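Local coordinates for protein prolyl endopeptidase (PDB 2BKL) that probably cleaves oligopeptides on the carboxyl side of proline and, more rarely, alanine, as a serine protease of the prolyl oligopeptidase family, at residues A[123-128]-A[170-175]; A[135-140]-A[148-153]; A[163-168]-A[205-210]. One frame throughout, in Å; residues are numbered along the deposited sequence.

Contact 1. Residues A[123-128]-A[170-175]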
loop_
_atom_site.group_PDB
_atom_site.type_symbol
_atom_site.label_atom_id
_atom_site.label_comp_id
_atom_site.label_asym_id
_atom_site.label_seq_id
_atom_site.Cartn_x
_atom_site.Cartn_y
_atom_site.Cartn_z
ATOM N N LEU A 123 -8.113 2.139 14.528
ATOM C CA LEU A 123 -8.681 0.858 14.187
ATOM C C LEU A 123 -7.915 0.271 13.015
ATOM O O LEU A 123 -7.711 0.944 11.992
ATOM C CB LEU A 123 -10.158 1.025 13.832
ATOM C CG LEU A 123 -10.877 -0.171 13.220
ATOM C CD1 LEU A 123 -10.930 -1.344 14.214
ATOM C CD2 LEU A 123 -12.259 0.231 12.787
ATOM N N GLY A 124 -7.481 -0.971 13.142
ATOM C CA GLY A 124 -6.867 -1.709 12.060
ATOM C C GLY A 124 -7.848 -2.668 11.400
ATOM O O GLY A 124 -9.002 -2.329 11.115
ATOM N N THR A 125 -7.395 -3.880 11.125
ATOM C CA THR A 125 -8.248 -4.910 10.567
ATOM C C THR A 125 -9.442 -5.242 11.481
ATOM O O THR A 125 -9.327 -5.172 12.713
ATOM C CB THR A 125 -7.418 -6.191 10.344
ATOM O OG1 THR A 125 -8.113 -7.070 9.449
ATOM C CG2 THR A 125 -7.268 -6.992 11.630
ATOM N N TRP A 126 -10.568 -5.600 10.910
ATOM C CA TRP A 126 -11.673 -6.138 11.660
ATOM C C TRP A 126 -12.313 -7.290 10.896
ATOM O O TRP A 126 -12.322 -7.296 9.660
ATOM C CB TRP A 126 -12.694 -5.052 12.034
ATOM C CG TRP A 126 -13.177 -4.229 10.889
ATOM C CD1 TRP A 126 -12.594 -3.085 10.399
ATOM C CD2 TRP A 126 -14.375 -4.426 10.117
ATOM N NE1 TRP A 126 -13.334 -2.590 9.355
ATOM C CE2 TRP A 126 -14.430 -3.388 9.163
ATOM C CE3 TRP A 126 -15.404 -5.369 10.135
ATOM C CZ2 TRP A 126 -15.472 -3.278 8.230
ATOM C CZ3 TRP A 126 -16.425 -5.259 9.192
ATOM C CH2 TRP A 126 -16.447 -4.221 8.267
ATOM N N ALA A 127 -12.861 -8.271 11.615
ATOM C CA ALA A 127 -13.436 -9.475 11.036
ATOM C C ALA A 127 -14.638 -9.843 11.869
ATOM O O ALA A 127 -14.521 -10.059 13.084
ATOM C CB ALA A 127 -12.426 -10.626 11.024
ATOM N N VAL A 128 -15.797 -9.922 11.238
ATOM C CA VAL A 128 -17.036 -10.250 11.905
ATOM C C VAL A 128 -17.209 -11.763 11.937
ATOM O O VAL A 128 -16.978 -12.466 10.935
ATOM C CB VAL A 128 -18.235 -9.618 11.166
ATOM C CG1 VAL A 128 -19.525 -9.789 11.984
ATOM C CG2 VAL A 128 -17.959 -8.155 10.853
ATOM N N TYR A 170 0.449 -8.921 12.079
ATOM C CA TYR A 170 0.191 -9.590 10.809
ATOM C C TYR A 170 -1.158 -10.282 10.734
ATOM O O TYR A 170 -1.470 -10.903 9.701
ATOM C CB TYR A 170 1.318 -10.572 10.475
ATOM C CG TYR A 170 2.678 -9.934 10.316
ATOM C CD1 TYR A 170 2.881 -8.892 9.426
ATOM C CD2 TYR A 170 3.782 -10.389 11.026
ATOM C CE1 TYR A 170 4.145 -8.321 9.268
ATOM C CE2 TYR A 170 5.048 -9.797 10.886
ATOM C CZ TYR A 170 5.214 -8.764 10.017
ATOM O OH TYR A 170 6.476 -8.165 9.897
ATOM N N ALA A 171 -1.970 -10.175 11.785
ATOM C CA ALA A 171 -3.203 -10.978 11.883
ATOM C C ALA A 171 -4.352 -10.437 11.049
ATOM O O ALA A 171 -4.634 -9.234 11.045
ATOM C CB ALA A 171 -3.679 -11.105 13.331
ATOM N N THR A 172 -5.035 -11.359 10.380
ATOM C CA THR A 172 -6.374 -11.121 9.842
ATOM C C THR A 172 -7.215 -12.295 10.348
ATOM O O THR A 172 -7.088 -13.406 9.809
ATOM C CB THR A 172 -6.372 -11.045 8.321
ATOM O OG1 THR A 172 -5.602 -12.114 7.765
ATOM C CG2 THR A 172 -5.666 -9.833 7.823
ATOM N N PRO A 173 -8.037 -12.105 11.386
ATOM C CA PRO A 173 -8.734 -13.252 11.969
ATOM C C PRO A 173 -9.637 -13.989 10.980
ATOM O O PRO A 173 -10.431 -13.381 10.229
ATOM C CB PRO A 173 -9.558 -12.632 13.102
ATOM C CG PRO A 173 -8.764 -11.390 13.471
ATOM C CD PRO A 173 -8.307 -10.865 12.145
ATOM N N LYS A 174 -9.483 -15.312 10.970
ATOM C CA LYS A 174 -10.343 -16.224 10.211
ATOM C C LYS A 174 -11.221 -16.989 11.195
ATOM O O LYS A 174 -10.776 -17.955 11.796
ATOM C CB LYS A 174 -9.529 -17.235 9.408
ATOM C CG LYS A 174 -9.118 -16.861 7.981
ATOM C CD LYS A 174 -8.141 -15.729 7.908
ATOM C CE LYS A 174 -6.799 -16.038 8.535
ATOM N NZ LYS A 174 -5.759 -14.977 8.195
ATOM N N TRP A 175 -12.459 -16.543 11.353
ATOM C CA TRP A 175 -13.431 -17.201 12.212
ATOM C C TRP A 175 -13.842 -18.566 11.680
ATOM O O TRP A 175 -14.073 -18.728 10.476
ATOM C CB TRP A 175 -14.663 -16.351 12.352
ATOM C CG TRP A 175 -14.519 -15.092 13.099
ATOM C CD1 TRP A 175 -14.287 -13.849 12.596
ATOM C CD2 TRP A 175 -14.705 -14.930 14.510
ATOM N NE1 TRP A 175 -14.277 -12.933 13.615
ATOM C CE2 TRP A 175 -14.549 -13.569 14.798
ATOM C CE3 TRP A 175 -14.987 -15.810 15.566
ATOM C CZ2 TRP A 175 -14.660 -13.060 16.098
ATOM C CZ3 TRP A 175 -15.097 -15.315 16.839
ATOM C CH2 TRP A 175 -14.945 -13.945 17.094
#

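Contact 2. Residues A[135-140]-A[148-153]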
loop_
_atom_site.group_PDB
_atom_site.type_symbol
_atom_site.label_atom_id
_atom_site.label_comp_id
_atom_site.label_asym_id
_atom_site.label_seq_id
_atom_site.Cartn_x
_atom_site.Cartn_y
_atom_site.Cartn_z
ATOM N N VAL A 135 -17.093 -9.207 16.815
ATOM C CA VAL A 135 -16.127 -8.656 15.863
ATOM C C VAL A 135 -14.772 -8.723 16.517
ATOM O O VAL A 135 -14.591 -8.199 17.637
ATOM C CB VAL A 135 -16.469 -7.209 15.417
ATOM C CG1 VAL A 135 -15.421 -6.646 14.455
ATOM C CG2 VAL A 135 -17.840 -7.186 14.762
ATOM N N ALA A 136 -13.818 -9.337 15.842
ATOM C CA ALA A 136 -12.418 -9.318 16.234
ATOM C C ALA A 136 -11.745 -8.185 15.473
ATOM O O ALA A 136 -11.954 -8.033 14.274
ATOM C CB ALA A 136 -11.778 -10.647 15.898
ATOM N N PHE A 137 -10.947 -7.378 16.151
ATOM C CA PHE A 137 -10.415 -6.166 15.560
ATOM C C PHE A 137 -9.089 -5.792 16.176
ATOM O O PHE A 137 -8.795 -6.168 17.309
ATOM C CB PHE A 137 -11.398 -5.008 15.672
ATOM C CG PHE A 137 -11.627 -4.540 17.065
ATOM C CD1 PHE A 137 -12.575 -5.162 17.850
ATOM C CD2 PHE A 137 -10.931 -3.471 17.594
ATOM C CE1 PHE A 137 -12.808 -4.764 19.138
ATOM C CE2 PHE A 137 -11.182 -3.056 18.876
ATOM C CZ PHE A 137 -12.123 -3.727 19.655
ATOM N N ALA A 138 -8.289 -5.034 15.440
ATOM C CA ALA A 138 -6.986 -4.567 15.909
ATOM C C ALA A 138 -7.072 -3.129 16.383
ATOM O O ALA A 138 -7.702 -2.269 15.741
ATOM C CB ALA A 138 -5.984 -4.664 14.820
ATOM N N GLN A 139 -6.439 -2.847 17.515
ATOM C CA GLN A 139 -6.139 -1.471 17.934
ATOM C C GLN A 139 -4.668 -1.199 17.677
ATOM O O GLN A 139 -3.823 -2.010 18.054
ATOM C CB GLN A 139 -6.390 -1.263 19.418
ATOM C CG GLN A 139 -7.795 -1.200 19.886
ATOM C CD GLN A 139 -7.848 -0.584 21.276
ATOM O OE1 GLN A 139 -7.272 -1.133 22.214
ATOM N NE2 GLN A 139 -8.480 0.573 21.396
ATOM N N LYS A 140 -4.357 -0.055 17.065
ATOM C CA LYS A 140 -3.000 0.269 16.598
ATOM C C LYS A 140 -2.608 1.665 17.079
ATOM O O LYS A 140 -3.112 2.653 16.538
ATOM C CB LYS A 140 -2.954 0.239 15.074
ATOM C CG LYS A 140 -3.344 -1.116 14.481
ATOM C CD LYS A 140 -2.952 -1.337 13.036
ATOM C CE LYS A 140 -3.290 -0.190 12.155
ATOM N NZ LYS A 140 -2.581 -0.333 10.852
ATOM N N VAL A 148 -2.827 -4.882 18.660
ATOM C CA VAL A 148 -3.376 -5.791 19.648
ATOM C C VAL A 148 -4.781 -6.155 19.225
ATOM O O VAL A 148 -5.599 -5.283 18.940
ATOM C CB VAL A 148 -3.362 -5.116 21.051
ATOM C CG1 VAL A 148 -4.025 -5.990 22.122
ATOM C CG2 VAL A 148 -1.936 -4.725 21.431
ATOM N N LEU A 149 -5.078 -7.457 19.210
ATOM C CA LEU A 149 -6.428 -7.916 18.882
ATOM C C LEU A 149 -7.353 -7.881 20.082
ATOM O O LEU A 149 -6.956 -8.252 21.200
ATOM C CB LEU A 149 -6.378 -9.340 18.332
ATOM C CG LEU A 149 -5.485 -9.571 17.101
ATOM C CD1 LEU A 149 -5.487 -11.022 16.712
ATOM C CD2 LEU A 149 -5.957 -8.645 15.943
ATOM N N HIS A 150 -8.573 -7.436 19.839
ATOM C CA HIS A 150 -9.670 -7.406 20.788
ATOM C C HIS A 150 -10.898 -8.024 20.166
ATOM O O HIS A 150 -10.977 -8.227 18.932
ATOM C CB HIS A 150 -9.979 -5.950 21.156
ATOM C CG HIS A 150 -8.914 -5.310 21.979
ATOM N ND1 HIS A 150 -8.940 -5.319 23.357
ATOM C CD2 HIS A 150 -7.788 -4.647 21.623
ATOM C CE1 HIS A 150 -7.879 -4.673 23.814
ATOM N NE2 HIS A 150 -7.147 -4.281 22.789
ATOM N N VAL A 151 -11.888 -8.326 20.989
ATOM C CA VAL A 151 -13.168 -8.798 20.507
ATOM C C VAL A 151 -14.266 -8.028 21.188
ATOM O O VAL A 151 -14.226 -7.841 22.417
ATOM C CB VAL A 151 -13.360 -10.329 20.774
ATOM C CG1 VAL A 151 -14.733 -10.804 20.283
ATOM C CG2 VAL A 151 -12.256 -11.149 20.176
ATOM N N ILE A 152 -15.264 -7.600 20.418
ATOM C CA ILE A 152 -16.431 -6.921 20.937
ATOM C C ILE A 152 -17.662 -7.765 20.689
ATOM O O ILE A 152 -17.813 -8.367 19.611
ATOM C CB ILE A 152 -16.597 -5.494 20.336
ATOM C CG1 ILE A 152 -17.776 -4.774 20.977
ATOM C CG2 ILE A 152 -16.683 -5.522 18.805
ATOM C CD1 ILE A 152 -17.852 -3.269 20.685
ATOM N N ASP A 153 -18.548 -7.794 21.674
ATOM C CA ASP A 153 -19.858 -8.407 21.542
ATOM C C ASP A 153 -20.807 -7.390 20.908
ATOM O O ASP A 153 -20.999 -6.312 21.439
ATOM C CB ASP A 153 -20.354 -8.825 22.922
ATOM C CG ASP A 153 -21.709 -9.459 22.879
ATOM O OD1 ASP A 153 -21.793 -10.645 22.479
ATOM O OD2 ASP A 153 -22.748 -8.812 23.183
HETATM O O HOH W 1 -4.888 -2.584 22.944
#

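Contact 3. Residues A[163-168]-A[205-210]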
loop_
_atom_site.group_PDB
_atom_site.type_symbol
_atom_site.label_atom_id
_atom_site.label_comp_id
_atom_site.label_asym_id
_atom_site.label_seq_id
_atom_site.Cartn_x
_atom_site.Cartn_y
_atom_site.Cartn_z
ATOM N N ASP A 163 -10.268 -11.915 25.727
ATOM C CA ASP A 163 -9.837 -12.118 24.354
ATOM C C ASP A 163 -9.045 -10.897 23.902
ATOM O O ASP A 163 -9.515 -10.045 23.141
ATOM C CB ASP A 163 -11.049 -12.355 23.447
ATOM C CG ASP A 163 -11.935 -13.469 23.957
ATOM O OD1 ASP A 163 -11.440 -14.607 24.056
ATOM O OD2 ASP A 163 -13.120 -13.276 24.292
ATOM N N VAL A 164 -7.824 -10.821 24.394
ATOM C CA VAL A 164 -6.945 -9.699 24.120
ATOM C C VAL A 164 -5.604 -10.312 23.776
ATOM O O VAL A 164 -5.023 -11.035 24.591
ATOM C CB VAL A 164 -6.784 -8.767 25.326
ATOM C CG1 VAL A 164 -5.789 -7.645 25.000
ATOM C CG2 VAL A 164 -8.134 -8.218 25.787
ATOM N N ILE A 165 -5.121 -10.063 22.564
ATOM C CA ILE A 165 -3.936 -10.729 22.085
ATOM C C ILE A 165 -2.921 -9.735 21.534
ATOM O O ILE A 165 -3.129 -9.120 20.467
ATOM C CB ILE A 165 -4.291 -11.776 21.007
ATOM C CG1 ILE A 165 -5.474 -12.674 21.396
ATOM C CG2 ILE A 165 -3.087 -12.624 20.715
ATOM C CD1 ILE A 165 -5.928 -13.604 20.297
ATOM N N GLU A 166 -1.814 -9.543 22.245
ATOM C CA GLU A 166 -0.716 -8.748 21.711
ATOM C C GLU A 166 0.019 -9.527 20.602
ATOM O O GLU A 166 -0.175 -10.723 20.425
ATOM C CB GLU A 166 0.227 -8.285 22.841
ATOM C CG GLU A 166 -0.505 -7.404 23.857
ATOM C CD GLU A 166 0.378 -6.630 24.834
ATOM O OE1 GLU A 166 1.581 -6.448 24.573
ATOM O OE2 GLU A 166 -0.172 -6.172 25.863
ATOM N N GLY A 167 0.818 -8.836 19.823
ATOM C CA GLY A 167 1.512 -9.466 18.733
ATOM C C GLY A 167 0.668 -9.753 17.504
ATOM O O GLY A 167 0.993 -10.663 16.726
ATOM N N GLY A 168 -0.359 -8.930 17.282
ATOM C CA GLY A 168 -1.261 -9.110 16.168
ATOM C C GLY A 168 -0.970 -8.340 14.907
ATOM O O GLY A 168 -1.836 -8.267 14.033
ATOM N N ARG A 205 -1.854 -19.444 15.011
ATOM C CA ARG A 205 -2.504 -19.935 16.224
ATOM C C ARG A 205 -4.024 -19.953 16.062
ATOM O O ARG A 205 -4.555 -19.370 15.134
ATOM C CB ARG A 205 -2.104 -19.096 17.433
ATOM C CG ARG A 205 -0.578 -19.126 17.678
ATOM C CD ARG A 205 -0.198 -18.931 19.135
ATOM N NE ARG A 205 -0.767 -17.713 19.693
ATOM C CZ ARG A 205 -0.581 -17.321 20.961
ATOM N NH1 ARG A 205 0.200 -18.045 21.768
ATOM N NH2 ARG A 205 -1.160 -16.219 21.421
ATOM N N TYR A 206 -4.699 -20.656 16.963
ATOM C CA TYR A 206 -6.162 -20.656 17.028
ATOM C C TYR A 206 -6.550 -20.148 18.390
ATOM O O TYR A 206 -6.100 -20.682 19.413
ATOM C CB TYR A 206 -6.798 -22.029 16.802
ATOM C CG TYR A 206 -8.315 -21.950 16.754
ATOM C CD1 TYR A 206 -8.953 -21.624 15.588
ATOM C CD2 TYR A 206 -9.098 -22.164 17.871
ATOM C CE1 TYR A 206 -10.334 -21.504 15.518
ATOM C CE2 TYR A 206 -10.482 -22.052 17.815
ATOM C CZ TYR A 206 -11.093 -21.733 16.622
ATOM O OH TYR A 206 -12.469 -21.616 16.585
ATOM N N HIS A 207 -7.385 -19.128 18.422
ATOM C CA HIS A 207 -7.874 -18.581 19.678
ATOM C C HIS A 207 -9.329 -19.007 19.865
ATOM O O HIS A 207 -10.189 -18.706 19.028
ATOM C CB HIS A 207 -7.794 -17.065 19.720
ATOM C CG HIS A 207 -8.325 -16.519 20.999
ATOM N ND1 HIS A 207 -7.817 -16.916 22.210
ATOM C CD2 HIS A 207 -9.369 -15.706 21.272
ATOM C CE1 HIS A 207 -8.501 -16.337 23.180
ATOM N NE2 HIS A 207 -9.444 -15.592 22.646
ATOM N N THR A 208 -9.599 -19.725 20.943
ATOM C CA THR A 208 -10.971 -20.047 21.330
ATOM C C THR A 208 -11.520 -18.906 22.188
ATOM O O THR A 208 -10.895 -18.525 23.190
ATOM C CB THR A 208 -10.988 -21.361 22.113
ATOM O OG1 THR A 208 -10.582 -22.466 21.271
ATOM C CG2 THR A 208 -12.430 -21.698 22.591
ATOM N N LEU A 209 -12.643 -18.318 21.808
ATOM C CA LEU A 209 -13.201 -17.196 22.554
ATOM C C LEU A 209 -13.466 -17.606 23.985
ATOM O O LEU A 209 -13.991 -18.703 24.240
ATOM C CB LEU A 209 -14.535 -16.724 21.970
ATOM C CG LEU A 209 -14.580 -15.964 20.659
ATOM C CD1 LEU A 209 -15.972 -15.319 20.461
ATOM C CD2 LEU A 209 -13.504 -14.908 20.576
ATOM N N GLY A 210 -13.127 -16.716 24.905
ATOM C CA GLY A 210 -13.401 -16.918 26.309
ATOM C C GLY A 210 -12.313 -17.645 27.058
ATOM O O GLY A 210 -12.441 -17.833 28.255
#

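Contact 1. Residues A[123-128]-A[170-175]
Trp175 meets Ala127 through the edge of its indole, and the one hydrogen bond between the two segments is made there. Its NE1 donates to Ala127 O over 2.9 Å, bent modestly to 156° at the hydrogen. The oxygen lies close to the indole plane, yet the donor stands above the carbonyl plane, well off either lone pair. A chi1 of -68° turns CG anti to the carbonyl carbon, beside the backbone N, and the pyrrole edge is thereby presented to the strand; beside the bond, CD1 comes within 3.5 Å of Val128 O. Replacing Trp175 by a phenylalanine would probably leave Ala127 O without this donor and the aromatic ring free to settle at another angle.

The methyl of Ala127 packs beside the bond, its CB 4.1 Å from Pro173 CB and also against CD1 of the indole. In this way two adjacent sheets of the N-terminal beta-propeller are joined: strand 121-128 is the first of its sheet, and 174-175 opens the next. Side chains of strand 134-141 share the interface, Ala136 touching both Pro173 and Trp175, while Phe182 meets the indole edge-to-face.

Farther along, Thr125 directs CG2 at the CD corner of Pro173, 4.0 Å from Pro173 CD; the same methyl rests 3.5 Å from Ala171 O. The side chains of Thr125 and Thr172 cross at about a right angle, with Thr125 OG1 4.0 Å from Thr172 CG2. Lys174 curls back along its own segment, and its NZ grips Thr172 O at 2.6 Å as well as Thr172 OG1, with a salt bridge to Glu185 beyond. Tyr170, at the start of this segment, touches the bound N-[(benzyloxy)carbonyl]-L-alanyl-L-proline.

Contact 2. Residues A[135-140]-A[148-153]
Phe137 and His150 are partners in a hydrogen-bonded antiparallel pair, and the tight apolar packing is here. The phenyl takes His150 CB over one face, offset toward the rim, with Phe137 CZ 3.4 Å from that carbon. The rings themselves are nearly parallel, their planes 26° apart, but slid so far that they barely overlap; the contact is a CH-pi one made by the methylene, rather than a ring stack. A chi1 of 67° places the phenyl between the backbone N and the carbonyl carbon, which swings it over the partner strand, where CE1 also meets Ile152 CG2 at 4.0 Å. Ile152 CG2 in turn packs on Val135 CB, and Trp159 covers Phe137 edge-to-face.

Toward Gln139 the contact is looser and wetter. Its amide stands perpendicular to the imidazole, and although Gln139 OE1 lies 3.2 Å from His150 NE2, the angle is too poor for a hydrogen bond. A water bridges the two groups, donating to Gln139 OE1 and bonded to His150 NE2 at 2.8 Å.

Ala136, Ala138, Leu149 and Val151 occupy the other face, with Ala138 CB 4.1 Å from Leu149 CD2 and Phe182 and Tyr184 beyond. Six backbone hydrogen bonds run through the pairs Val135-Ile152, Phe137-His150 and Gln139-Val148, the signature of a regular beta hairpin, here in a propeller blade where 134-141 lies between 121-128 and 148-153.

Contact 3. Residues A[163-168]-A[205-210]
The imidazole of His207 takes Ile165 CD1 over one face and Asp163 at its edge. The methyl sits toward the rim, 3.8 Å from His207 CG, in a CH-pi contact. At the edge, His207 NE2 donates to Asp163 OD1 over 2.6 Å, nearly in the ring plane, while the carboxylate is turned 71° against the ring. A chi1 of 179° sets CG opposite the backbone N and carries NE2 there. Arg205 offers its guanidinium edge to the other branch of Ile165, with NH2 4.1 Å from CG2; the polar end of this arginine is engaged by Tyr184 OH and makes a cation-pi contact with Trp186. Segment 163-168 thus lies against strand 203-208 and the turn that follows it in the propeller.

Asp163 OD1 accepts twice. On its anti side, 21° out of the carboxylate plane, it receives the imidazole, and on its syn lone pair it takes Gly210 N at 2.8 Å. Gly210 has a positive phi at which any side chain would collide with the carbonyl oxygen of Leu209. OD2 bonds to Ser160 OG, and across the ring His207 ND1 bonds to Asp216. Carboxylates at both ring nitrogens would be expected to stabilise a doubly protonated, positively charged imidazole.

From the N terminus, strand 121-128 comes first and runs into 134-141, which pairs with 148-153 to close the short loop of contact 2. The chain then passes through 163-168 and reaches 170-175, where contact 1 closes a longer loop that encloses contact 2 whole. Contact 3 opens within that loop and closes beyond it at 205-210, so contacts 1 and 3 cross along the chain, whereas 2 and 3 follow in series. In space, Ala127 and Gly124 bond to strand 134-141, Leu149 N bonds to Ile165 O, and Trp175 packs on Leu209. The three together tie one propeller sheet and the segment that follows it to the next sheet.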